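Local coordinates for ATP binding motif-containing protein PilF (Thermus thermophilus, PDB 5IT5) that binds ATP and, as a hexameric motor of the type IV pilus machinery, probably hydrolyses it to drive pilus assembly, at residues Q4-Q9 / P43-P48; I22-R27 / E100-R105; K108-I113 / E178-N183; Q169-P174 / R197-F202. One frame throughout, in Å; residues are numbered along the deposited sequence.

Contacts 1 and 2 belong to the N-terminal antiparallel sheet, contacts 3 and 4 mainly to the nucleotide-binding part. Contact 1, at the surface, lays helix 2-17 against strand 40-48, mostly with aromatic and aliphatic groups, two hydroxyls and no polar bond between the segments; contact 2, about 11 Å away between centres, is buried and pairs two inner strands through backbone bonds and a salt-bridge network. Residues 108-113 follow closely on contact 2 and start at the ATP site with Lys108; beyond it loop meets loop through aliphatic tips and one water. Contact 4 is buried helix-on-strand packing that touches contact 3 through Asn183 and Gln169. Contacts 2, 3 and 4 also border neighbouring subunits.

Contact 1: Q4-Q9 / P43-P48; sequences QKFVKQ and PYSTLP
Tyr44 is the first residue of strand 43-48 to meet helix 4-9: its CE2 lies 3.8 Å from CE1 of Phe6. The two rings pass one another, heading opposite ways, and Phe6 CE1 arrives at the edge of the Tyr44 ring, close to its plane. Farther out along the same ring, the Tyr44 hydroxyl brushes the next turn of the helix, with OH 4.0 Å from CB of Gln9. Both rings project into the gap because each CG is turned anti to its backbone N (chi1 175° in Phe6, 171° in Tyr44). Ser45 also points at the helix, its OG 4.0 Å from Phe6 CE1. Two consecutive residues can do this because Tyr44 and Ser45 form a classic beta bulge opposite Val33 of the neighbouring strand 30-37. Within the chain this is an outermost strand of the six-stranded antiparallel sheet in the N-terminal part of the ATPase core, and segment 4-9 of helix 2-17 runs almost antiparallel to 43-48, their axes 11.5 Å apart. Past Thr46, which turns away, Leu47 reaches in against Phe6 from the strand side and lays one methyl over the ring centre and the other by CE1. CD2 makes the CH-pi contact, 4.0 Å from the centroid and 9° off the normal, while CD1 lies 3.7 Å from Phe6 CE1. With an alanine in place of Phe6, Leu47 would probably lose the ring face beneath CD2 and a gap would open between helix and strand. Leu47 also touches Val55 of helix 52-63.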
# COMPACT_ATOMS: atom_id res chain seq x y z
N GLN A 4 11.51 -49.06 29.84
CA GLN A 4 12.78 -48.47 30.25
C GLN A 4 13.95 -49.32 29.80
O GLN A 4 14.98 -48.76 29.40
CB GLN A 4 12.84 -48.26 31.76
CG GLN A 4 11.72 -47.39 32.29
CD GLN A 4 11.91 -46.99 33.74
OE1 GLN A 4 11.84 -47.83 34.64
NE2 GLN A 4 12.12 -45.70 33.98
N LYS A 5 13.80 -50.65 29.83
CA LYS A 5 14.87 -51.54 29.41
C LYS A 5 15.13 -51.26 27.93
O LYS A 5 16.26 -50.97 27.55
CB LYS A 5 14.50 -53.02 29.71
CG LYS A 5 14.98 -54.11 28.78
CD LYS A 5 16.43 -54.27 28.34
CE LYS A 5 16.51 -55.28 27.19
NZ LYS A 5 15.80 -54.62 25.95
N PHE A 6 14.06 -51.24 27.12
CA PHE A 6 14.23 -51.18 25.67
C PHE A 6 14.99 -49.93 25.21
O PHE A 6 15.92 -50.04 24.40
CB PHE A 6 12.88 -51.25 24.98
CG PHE A 6 12.97 -51.07 23.51
CD1 PHE A 6 13.40 -52.10 22.69
CD2 PHE A 6 12.66 -49.84 22.94
CE1 PHE A 6 13.49 -51.92 21.33
CE2 PHE A 6 12.76 -49.65 21.60
CZ PHE A 6 13.17 -50.69 20.78
N VAL A 7 14.60 -48.78 25.74
CA VAL A 7 15.26 -47.50 25.44
C VAL A 7 16.74 -47.50 25.84
O VAL A 7 17.56 -46.87 25.17
CB VAL A 7 14.55 -46.33 26.15
CG1 VAL A 7 15.13 -45.01 25.71
CG2 VAL A 7 13.05 -46.38 25.89
N LYS A 8 17.08 -48.20 26.92
CA LYS A 8 18.48 -48.33 27.33
C LYS A 8 19.28 -49.18 26.35
O LYS A 8 20.43 -48.86 26.04
CB LYS A 8 18.58 -48.95 28.73
CG LYS A 8 18.77 -47.94 29.87
CD LYS A 8 17.59 -46.97 29.94
CE LYS A 8 17.56 -46.18 31.24
NZ LYS A 8 16.34 -45.29 31.28
N GLN A 9 18.68 -50.26 25.86
CA GLN A 9 19.37 -51.21 24.98
C GLN A 9 19.61 -50.61 23.61
O GLN A 9 20.72 -50.72 23.06
CB GLN A 9 18.58 -52.52 24.83
CG GLN A 9 19.22 -53.71 25.51
CD GLN A 9 20.69 -53.86 25.18
OE1 GLN A 9 21.09 -53.89 24.00
NE2 GLN A 9 21.53 -53.93 26.22
N PRO A 43 17.12 -52.75 9.90
CA PRO A 43 16.17 -53.29 10.87
C PRO A 43 16.82 -53.41 12.24
O PRO A 43 17.98 -53.82 12.29
CB PRO A 43 15.85 -54.67 10.32
CG PRO A 43 16.23 -54.62 8.89
CD PRO A 43 17.34 -53.65 8.76
N TYR A 44 16.13 -53.08 13.33
CA TYR A 44 16.70 -53.38 14.65
C TYR A 44 15.81 -54.33 15.44
O TYR A 44 16.22 -55.41 15.80
CB TYR A 44 16.92 -52.11 15.47
CG TYR A 44 17.30 -52.35 16.92
CD1 TYR A 44 18.62 -52.58 17.30
CD2 TYR A 44 16.33 -52.30 17.92
CE1 TYR A 44 18.95 -52.77 18.62
CE2 TYR A 44 16.66 -52.51 19.24
CZ TYR A 44 17.98 -52.74 19.58
OH TYR A 44 18.31 -52.92 20.89
N SER A 45 14.59 -53.92 15.70
CA SER A 45 13.69 -54.71 16.51
C SER A 45 12.27 -54.57 16.00
O SER A 45 11.96 -53.62 15.28
CB SER A 45 13.79 -54.26 17.96
OG SER A 45 12.88 -54.93 18.80
N THR A 46 11.41 -55.51 16.36
CA THR A 46 9.98 -55.32 16.19
C THR A 46 9.30 -55.46 17.56
O THR A 46 9.65 -56.32 18.35
CB THR A 46 9.38 -56.31 15.19
OG1 THR A 46 10.09 -56.20 13.96
CG2 THR A 46 7.92 -55.99 14.95
N LEU A 47 8.34 -54.58 17.84
CA LEU A 47 7.67 -54.58 19.13
C LEU A 47 6.19 -54.78 18.92
O LEU A 47 5.68 -54.48 17.85
CB LEU A 47 7.91 -53.27 19.88
CG LEU A 47 9.21 -53.05 20.63
CD1 LEU A 47 10.40 -53.19 19.73
CD2 LEU A 47 9.21 -51.66 21.26
N PRO A 48 5.50 -55.31 19.95
CA PRO A 48 4.04 -55.39 19.92
C PRO A 48 3.40 -53.99 19.92
O PRO A 48 3.83 -53.12 20.70
CB PRO A 48 3.70 -56.15 21.22
CG PRO A 48 4.98 -56.83 21.63
CD PRO A 48 6.08 -55.94 21.16

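Contact 2: I22-R27 / E100-R105; sequences IHIEPR and EKAVMR
Glu25 OE2 is gripped from several directions: Lys101 NZ meets it at 3.1 Å in a salt bridge, Arg27 NH1 adds a weak one at 3.5 Å, and Asn183 ND2 of the second subunit donates a hydrogen bond. Lys101 approaches from above the carboxylate plane, about 40° out of it. Its CG is anti to the backbone N (chi1 169°) and the chain stays extended to the end, running alongside Glu25 so that the two charges arrive together; NZ also bonds Asn167 OD1 of the second subunit. The Glu25 carboxylate, whose OE1 is salt-bridged to Arg34, probably offsets the like charges of Lys101 and Arg27. On the same face, His23 and Val103 lie side by side, with Val103 CG2 at the imidazole edge, 3.2 Å from ND1, while His23 NE2 bonds Asp206 of the second subunit. Underneath runs regular antiparallel pairing: Ile22 with Met104 and Ile24 with Ala102 are hydrogen-bonded pairs, for example Ile24 N to Ala102 O at 2.7 Å, and His23 with Val103 is a non-hydrogen-bonded pair. The other face is apolar, Ile22 CB meeting Met104 CB at 4.2 Å. Helices 2-17 and 52-63 cover that side, Ile22 and Met104 both touching Ile11 and Ala102 touching Ile56. Strands 30-37 and 85-96 flank the pair, placing it in the middle of the six-stranded sheet.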
# COMPACT_ATOMS: atom_id res chain seq x y z
N ILE A 22 18.01 -43.25 15.68
CA ILE A 22 17.10 -44.31 16.12
C ILE A 22 15.63 -43.87 15.83
O ILE A 22 15.18 -42.82 16.25
CB ILE A 22 17.23 -44.59 17.63
CG1 ILE A 22 18.70 -44.82 18.01
CG2 ILE A 22 16.33 -45.77 18.02
CD1 ILE A 22 18.94 -44.92 19.52
N HIS A 23 14.94 -44.77 15.16
CA HIS A 23 13.69 -44.64 14.45
C HIS A 23 12.74 -45.59 15.19
O HIS A 23 12.88 -46.80 15.05
CB HIS A 23 14.02 -45.01 12.98
CG HIS A 23 14.39 -43.81 12.16
ND1 HIS A 23 13.82 -42.60 12.40
CD2 HIS A 23 15.57 -43.52 11.50
CE1 HIS A 23 14.42 -41.67 11.68
NE2 HIS A 23 15.52 -42.20 11.17
N ILE A 24 11.90 -45.08 16.10
CA ILE A 24 10.86 -45.92 16.69
C ILE A 24 9.53 -45.61 16.00
O ILE A 24 8.97 -44.52 16.19
CB ILE A 24 10.76 -45.70 18.23
CG1 ILE A 24 12.06 -46.14 18.90
CG2 ILE A 24 9.55 -46.44 18.81
CD1 ILE A 24 12.48 -45.25 20.05
N GLU A 25 9.03 -46.55 15.19
CA GLU A 25 7.93 -46.27 14.23
C GLU A 25 6.73 -47.20 14.33
O GLU A 25 6.81 -48.38 13.99
CB GLU A 25 8.44 -46.34 12.79
CG GLU A 25 9.87 -45.85 12.60
CD GLU A 25 10.44 -46.22 11.24
OE1 GLU A 25 11.10 -47.28 11.12
OE2 GLU A 25 10.22 -45.45 10.28
N PRO A 26 5.58 -46.66 14.78
CA PRO A 26 4.36 -47.45 14.85
C PRO A 26 3.83 -47.76 13.47
O PRO A 26 3.86 -46.91 12.58
CB PRO A 26 3.40 -46.56 15.63
CG PRO A 26 3.87 -45.20 15.33
CD PRO A 26 5.37 -45.28 15.23
N ARG A 27 3.36 -48.99 13.30
CA ARG A 27 2.92 -49.51 12.03
C ARG A 27 1.53 -50.08 12.21
O ARG A 27 0.97 -50.03 13.31
CB ARG A 27 3.86 -50.59 11.53
CG ARG A 27 4.53 -50.27 10.22
CD ARG A 27 5.19 -48.90 10.26
NE ARG A 27 5.99 -48.66 9.05
CZ ARG A 27 6.84 -47.65 8.89
NH1 ARG A 27 7.03 -46.77 9.87
NH2 ARG A 27 7.53 -47.53 7.76
N GLU A 100 2.45 -42.27 17.80
CA GLU A 100 3.55 -41.32 17.63
C GLU A 100 4.86 -42.01 17.26
O GLU A 100 5.25 -43.02 17.87
CB GLU A 100 3.73 -40.47 18.88
CG GLU A 100 2.44 -39.89 19.42
CD GLU A 100 2.67 -38.95 20.59
OE1 GLU A 100 3.13 -37.82 20.33
OE2 GLU A 100 2.41 -39.33 21.75
N LYS A 101 5.54 -41.46 16.25
CA LYS A 101 6.86 -41.93 15.86
C LYS A 101 7.92 -41.12 16.58
O LYS A 101 7.84 -39.90 16.65
CB LYS A 101 7.08 -41.83 14.35
CG LYS A 101 8.53 -42.05 14.00
CD LYS A 101 8.81 -42.07 12.52
CE LYS A 101 10.30 -42.37 12.27
NZ LYS A 101 10.68 -42.46 10.83
N ALA A 102 8.91 -41.80 17.13
CA ALA A 102 9.96 -41.12 17.88
C ALA A 102 11.27 -41.33 17.17
O ALA A 102 11.57 -42.45 16.73
CB ALA A 102 10.03 -41.64 19.31
N VAL A 103 12.05 -40.25 17.05
CA VAL A 103 13.39 -40.32 16.46
C VAL A 103 14.43 -39.73 17.38
O VAL A 103 14.33 -38.57 17.77
CB VAL A 103 13.44 -39.60 15.12
CG1 VAL A 103 14.89 -39.55 14.59
CG2 VAL A 103 12.49 -40.29 14.13
N MET A 104 15.44 -40.52 17.72
CA MET A 104 16.53 -40.07 18.58
C MET A 104 17.80 -39.93 17.79
O MET A 104 18.32 -40.92 17.26
CB MET A 104 16.75 -41.04 19.74
CG MET A 104 15.51 -41.37 20.52
SD MET A 104 15.79 -42.54 21.83
CE MET A 104 15.81 -41.44 23.23
N ARG A 105 18.30 -38.71 17.69
CA ARG A 105 19.56 -38.49 17.00
C ARG A 105 20.72 -38.49 17.99
O ARG A 105 20.69 -37.77 18.99
CB ARG A 105 19.52 -37.19 16.21
CG ARG A 105 20.74 -36.96 15.34
CD ARG A 105 20.38 -36.34 14.00
NE ARG A 105 21.39 -36.67 12.99
CZ ARG A 105 21.18 -36.64 11.67
NH1 ARG A 105 19.99 -36.30 11.18
NH2 ARG A 105 22.17 -36.96 10.85

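Contact 3: K108-I113 / E178-N183; sequences KKASDI and EIPGIN. With ATP (adenosine-5'-triphosphate), chain H.
Ile113 and Ile179 reach toward each other tip to tip, CD1 of Ile113 lying 3.4 Å from CD1 of Ile179. The two use the same conformation: CG1 stands anti to the carbonyl carbon (chi1 -57° in Ile113, -70° in Ile179), and a roughly extended second torsion sends each delta methyl outward to its mate. Beside them Ala110 directs its CB at the other loop, 3.5 Å from Glu178 O and 4.2 Å from Ile179 CG1, with Pro180 CD also within touching distance. One water bridges the backbones, accepting from Ala110 N and donating to Glu178 O, each at 3.0 Å. The 108-113 side is a short 3-10 turn whose start is fastened by Asp112: its OD2 takes the N-H of Lys109 at 3.0 Å. The 178-183 side makes a type II turn from Ile179 to Ile182, with Gly181 at backbone angles that suit glycine. Lys108 belongs to the ATP pocket. Bent at its second torsion (-70°), its chain passes beside the ribose hydroxyl O3', CE being closest at 3.1 Å, while NZ has a long, weak ion pair with Asp18. The loop carrying Lys108 thus leaves strand 99-107 at the nucleotide, and the loop carrying Ile179 leads from strand 168-172 to strand 183-186. Helix 150-161, which follows the P-loop, backs both: Ile113 and Ile179 each rest on its Phe155.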
# COMPACT_ATOMS: atom_id res chain seq x y z
N LYS A 108 27.46 -36.06 18.00
CA LYS A 108 28.91 -36.18 18.18
C LYS A 108 29.45 -35.17 19.20
O LYS A 108 28.73 -34.25 19.62
CB LYS A 108 29.64 -35.98 16.86
CG LYS A 108 29.30 -36.99 15.79
CD LYS A 108 29.85 -38.36 16.11
CE LYS A 108 29.68 -39.32 14.94
NZ LYS A 108 30.28 -40.65 15.22
N LYS A 109 30.72 -35.35 19.56
CA LYS A 109 31.43 -34.49 20.51
C LYS A 109 32.62 -33.86 19.80
O LYS A 109 33.00 -34.30 18.71
CB LYS A 109 31.93 -35.28 21.72
CG LYS A 109 30.90 -36.15 22.44
CD LYS A 109 31.59 -37.14 23.38
CE LYS A 109 30.58 -38.04 24.09
NZ LYS A 109 29.62 -37.25 24.93
N ALA A 110 33.26 -32.89 20.45
CA ALA A 110 34.47 -32.28 19.90
C ALA A 110 35.57 -33.33 19.75
O ALA A 110 36.41 -33.24 18.85
CB ALA A 110 34.94 -31.13 20.77
N SER A 111 35.55 -34.32 20.62
CA SER A 111 36.54 -35.39 20.57
C SER A 111 36.49 -36.14 19.25
O SER A 111 37.50 -36.69 18.80
CB SER A 111 36.30 -36.38 21.71
OG SER A 111 35.74 -35.71 22.82
N ASP A 112 35.32 -36.16 18.62
CA ASP A 112 35.12 -36.93 17.40
C ASP A 112 35.65 -36.21 16.16
O ASP A 112 35.77 -36.83 15.10
CB ASP A 112 33.64 -37.26 17.22
CG ASP A 112 33.12 -38.20 18.28
OD1 ASP A 112 33.83 -39.19 18.60
OD2 ASP A 112 32.00 -37.96 18.80
N ILE A 113 35.97 -34.92 16.26
CA ILE A 113 36.41 -34.16 15.09
C ILE A 113 37.81 -34.51 14.72
O ILE A 113 38.70 -34.44 15.56
CB ILE A 113 36.35 -32.64 15.34
CG1 ILE A 113 34.96 -32.22 15.74
CG2 ILE A 113 36.83 -31.82 14.11
CD1 ILE A 113 35.04 -31.05 16.60
N GLU A 178 29.89 -28.26 21.49
CA GLU A 178 30.73 -27.16 21.91
C GLU A 178 32.21 -27.45 21.63
O GLU A 178 32.66 -28.60 21.72
CB GLU A 178 30.51 -26.90 23.38
CG GLU A 178 29.18 -27.43 23.85
CD GLU A 178 28.98 -27.22 25.33
OE1 GLU A 178 28.13 -26.38 25.70
OE2 GLU A 178 29.68 -27.90 26.12
N ILE A 179 32.95 -26.40 21.28
CA ILE A 179 34.35 -26.57 20.90
C ILE A 179 35.26 -25.59 21.64
O ILE A 179 35.03 -24.38 21.61
CB ILE A 179 34.52 -26.42 19.40
CG1 ILE A 179 33.88 -27.62 18.71
CG2 ILE A 179 36.00 -26.28 19.02
CD1 ILE A 179 34.37 -27.83 17.33
N PRO A 180 36.28 -26.12 22.33
CA PRO A 180 37.16 -25.26 23.13
C PRO A 180 37.97 -24.31 22.25
O PRO A 180 38.46 -24.72 21.20
CB PRO A 180 38.07 -26.25 23.86
CG PRO A 180 37.97 -27.54 23.07
CD PRO A 180 36.59 -27.55 22.52
N GLY A 181 38.07 -23.05 22.69
CA GLY A 181 38.92 -22.07 22.04
C GLY A 181 38.21 -21.16 21.06
O GLY A 181 38.85 -20.31 20.44
N ILE A 182 36.90 -21.35 20.92
CA ILE A 182 36.08 -20.58 19.97
C ILE A 182 34.77 -20.15 20.60
O ILE A 182 34.26 -20.78 21.53
CB ILE A 182 35.77 -21.38 18.68
CG1 ILE A 182 34.76 -22.50 18.95
CG2 ILE A 182 37.04 -21.95 18.04
CD1 ILE A 182 34.42 -23.28 17.72
N ASN A 183 34.20 -19.06 20.10
CA ASN A 183 32.92 -18.58 20.62
C ASN A 183 31.75 -19.05 19.75
O ASN A 183 31.84 -18.98 18.52
CB ASN A 183 32.94 -17.04 20.72
CG ASN A 183 34.06 -16.53 21.62
OD1 ASN A 183 34.01 -16.65 22.84
ND2 ASN A 183 35.08 -15.94 21.00
PG ATP H . 26.64 -30.10 9.11
O1G ATP H . 26.13 -28.97 8.33
O2G ATP H . 27.79 -29.72 9.97
O3G ATP H . 25.69 -30.95 9.82
PB ATP H . 26.90 -32.37 7.34
O1B ATP H . 25.57 -32.69 7.79
O2B ATP H . 27.06 -32.31 5.94
O3B ATP H . 27.33 -31.00 7.97
PA ATP H . 28.52 -33.97 9.12
O1A ATP H . 27.77 -33.75 10.31
O2A ATP H . 29.83 -33.46 9.08
O3A ATP H . 27.82 -33.55 7.79
O5' ATP H . 28.62 -35.47 8.89
C5' ATP H . 27.85 -36.37 9.65
C4' ATP H . 28.51 -37.68 10.01
O4' ATP H . 29.31 -38.16 8.99
C3' ATP H . 29.43 -37.61 11.17
O3' ATP H . 28.73 -37.85 12.35
C2' ATP H . 30.36 -38.75 10.93
O2' ATP H . 29.80 -39.95 11.44
C1' ATP H . 30.40 -38.89 9.46
N9 ATP H . 31.57 -38.25 8.89
C8 ATP H . 31.71 -36.96 8.67
N7 ATP H . 32.86 -36.71 8.09
C5 ATP H . 33.47 -37.86 7.93
C6 ATP H . 34.73 -38.30 7.37
N6 ATP H . 35.62 -37.46 6.88
N1 ATP H . 34.98 -39.58 7.37
C2 ATP H . 34.14 -40.46 7.87
N3 ATP H . 32.98 -40.13 8.39
C4 ATP H . 32.60 -38.86 8.44
O HOH W 1 31.45 -31.30 22.25

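Contact 4: Q169-P174 / R197-F202; sequences QTIEDP and RALRAF
This contact packs helix 195-202 onto strand 168-172 of the P-loop ATPase fold; the Glu-Asp-Pro sequence where the strand gives way to loop probably corresponds to the Asp box of secretion ATPases, and the helix precedes the probable Walker B strand 209-212. Gln169 and Phe202 carry much of it. The aliphatic part of Gln169 lies across the Phe202 ring at about a right angle, CG over its centre in a CH-pi contact, 3.4 Å from the centroid and 6° off the normal. With CG anti to the backbone N (chi1 177°) and a bend at the next torsion, the chain curls over its own strand, bringing NE2 to Thr170 O in a 3.2 Å hydrogen bond. That bond helps fix the amide, whose plane is turned 40° from the ring. Ala198 O of its own helix lies over the opposite face, toward the ring's rim, and Ile171 N lies at the edge. Ile171 continues the contact: its CB is 3.7 Å from Phe202 CE2, its CD1 3.6 Å from Ala198 CB, and its CG2 4.0 Å from Leu199 CD1. Replacing Gln169 with an alanine would probably uncover one face of the Phe202 ring and deprive Thr170 O of its side-chain donor. Strand and helix run nearly antiparallel, their short axes 9.2 Å apart. Strands 183-186 and 209-212 pair with strand 168-172 on its two sides, Leu199 reaches on to helix 218-230, and Leu94 of the third subunit packs on both Gln169 and Phe202.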
# COMPACT_ATOMS: atom_id res chain seq x y z
N GLN A 169 34.38 -16.85 15.97
CA GLN A 169 32.98 -16.65 16.33
C GLN A 169 32.12 -17.38 15.31
O GLN A 169 32.40 -17.36 14.11
CB GLN A 169 32.61 -15.16 16.36
CG GLN A 169 31.17 -14.86 16.66
CD GLN A 169 30.78 -15.25 18.07
OE1 GLN A 169 31.33 -14.72 19.04
NE2 GLN A 169 29.82 -16.16 18.20
N THR A 170 31.07 -18.02 15.80
CA THR A 170 30.30 -18.97 15.04
C THR A 170 28.80 -18.67 15.19
O THR A 170 28.34 -18.23 16.25
CB THR A 170 30.64 -20.42 15.51
OG1 THR A 170 31.62 -21.00 14.64
CG2 THR A 170 29.46 -21.29 15.54
N ILE A 171 28.04 -18.88 14.10
CA ILE A 171 26.58 -18.88 14.15
C ILE A 171 26.09 -20.23 13.60
O ILE A 171 26.46 -20.65 12.49
CB ILE A 171 25.98 -17.67 13.36
CG1 ILE A 171 24.48 -17.58 13.59
CG2 ILE A 171 26.40 -17.68 11.87
CD1 ILE A 171 24.11 -17.44 15.03
N GLU A 172 25.32 -20.94 14.42
CA GLU A 172 24.90 -22.32 14.10
C GLU A 172 23.42 -22.55 14.41
O GLU A 172 22.88 -21.98 15.36
CB GLU A 172 25.73 -23.34 14.88
CG GLU A 172 27.16 -23.51 14.45
CD GLU A 172 27.89 -24.56 15.30
OE1 GLU A 172 27.71 -25.78 15.05
OE2 GLU A 172 28.63 -24.17 16.22
N ASP A 173 22.77 -23.41 13.63
CA ASP A 173 21.35 -23.69 13.86
C ASP A 173 21.01 -25.18 13.72
O ASP A 173 20.69 -25.65 12.64
CB ASP A 173 20.50 -22.86 12.89
CG ASP A 173 19.03 -23.25 12.93
OD1 ASP A 173 18.50 -23.53 14.03
OD2 ASP A 173 18.41 -23.32 11.84
N PRO A 174 21.08 -25.94 14.82
CA PRO A 174 21.46 -25.56 16.19
C PRO A 174 22.97 -25.62 16.37
O PRO A 174 23.65 -26.06 15.43
CB PRO A 174 20.81 -26.64 17.03
CG PRO A 174 21.02 -27.87 16.16
CD PRO A 174 20.91 -27.40 14.72
N ARG A 197 20.83 -11.65 11.53
CA ARG A 197 20.91 -10.70 12.63
C ARG A 197 22.15 -10.90 13.49
O ARG A 197 22.67 -9.96 14.09
CB ARG A 197 19.67 -10.80 13.50
CG ARG A 197 19.62 -9.71 14.54
CD ARG A 197 18.35 -9.78 15.36
NE ARG A 197 18.38 -8.80 16.43
CZ ARG A 197 18.08 -7.52 16.26
NH1 ARG A 197 17.73 -7.05 15.06
NH2 ARG A 197 18.14 -6.71 17.31
N ALA A 198 22.60 -12.14 13.59
CA ALA A 198 23.78 -12.42 14.36
C ALA A 198 25.01 -12.03 13.56
O ALA A 198 26.00 -11.54 14.11
CB ALA A 198 23.83 -13.87 14.73
N LEU A 199 24.94 -12.22 12.24
CA LEU A 199 26.07 -11.88 11.39
C LEU A 199 26.40 -10.39 11.50
O LEU A 199 27.56 -10.03 11.67
CB LEU A 199 25.78 -12.27 9.94
CG LEU A 199 26.94 -13.07 9.35
CD1 LEU A 199 27.37 -14.13 10.37
CD2 LEU A 199 26.56 -13.71 8.01
N ARG A 200 25.38 -9.54 11.43
CA ARG A 200 25.57 -8.10 11.59
C ARG A 200 26.21 -7.78 12.92
O ARG A 200 27.01 -6.86 13.01
CB ARG A 200 24.24 -7.34 11.46
CG ARG A 200 23.84 -7.09 10.03
CD ARG A 200 22.54 -6.36 9.89
NE ARG A 200 21.56 -7.18 9.17
CZ ARG A 200 20.54 -7.81 9.76
NH1 ARG A 200 20.34 -7.70 11.08
NH2 ARG A 200 19.70 -8.54 9.03
N ALA A 201 25.87 -8.54 13.95
CA ALA A 201 26.41 -8.29 15.28
C ALA A 201 27.89 -8.69 15.32
O ALA A 201 28.70 -8.02 15.96
CB ALA A 201 25.62 -9.04 16.32
N PHE A 202 28.25 -9.76 14.62
CA PHE A 202 29.63 -10.25 14.61
C PHE A 202 30.60 -9.20 14.11
O PHE A 202 31.76 -9.17 14.53
CB PHE A 202 29.76 -11.51 13.75
CG PHE A 202 29.10 -12.73 14.34
CD1 PHE A 202 28.47 -12.67 15.58
CD2 PHE A 202 29.11 -13.94 13.67
CE1 PHE A 202 27.86 -13.76 16.13
CE2 PHE A 202 28.50 -15.07 14.22
CZ PHE A 202 27.87 -14.97 15.46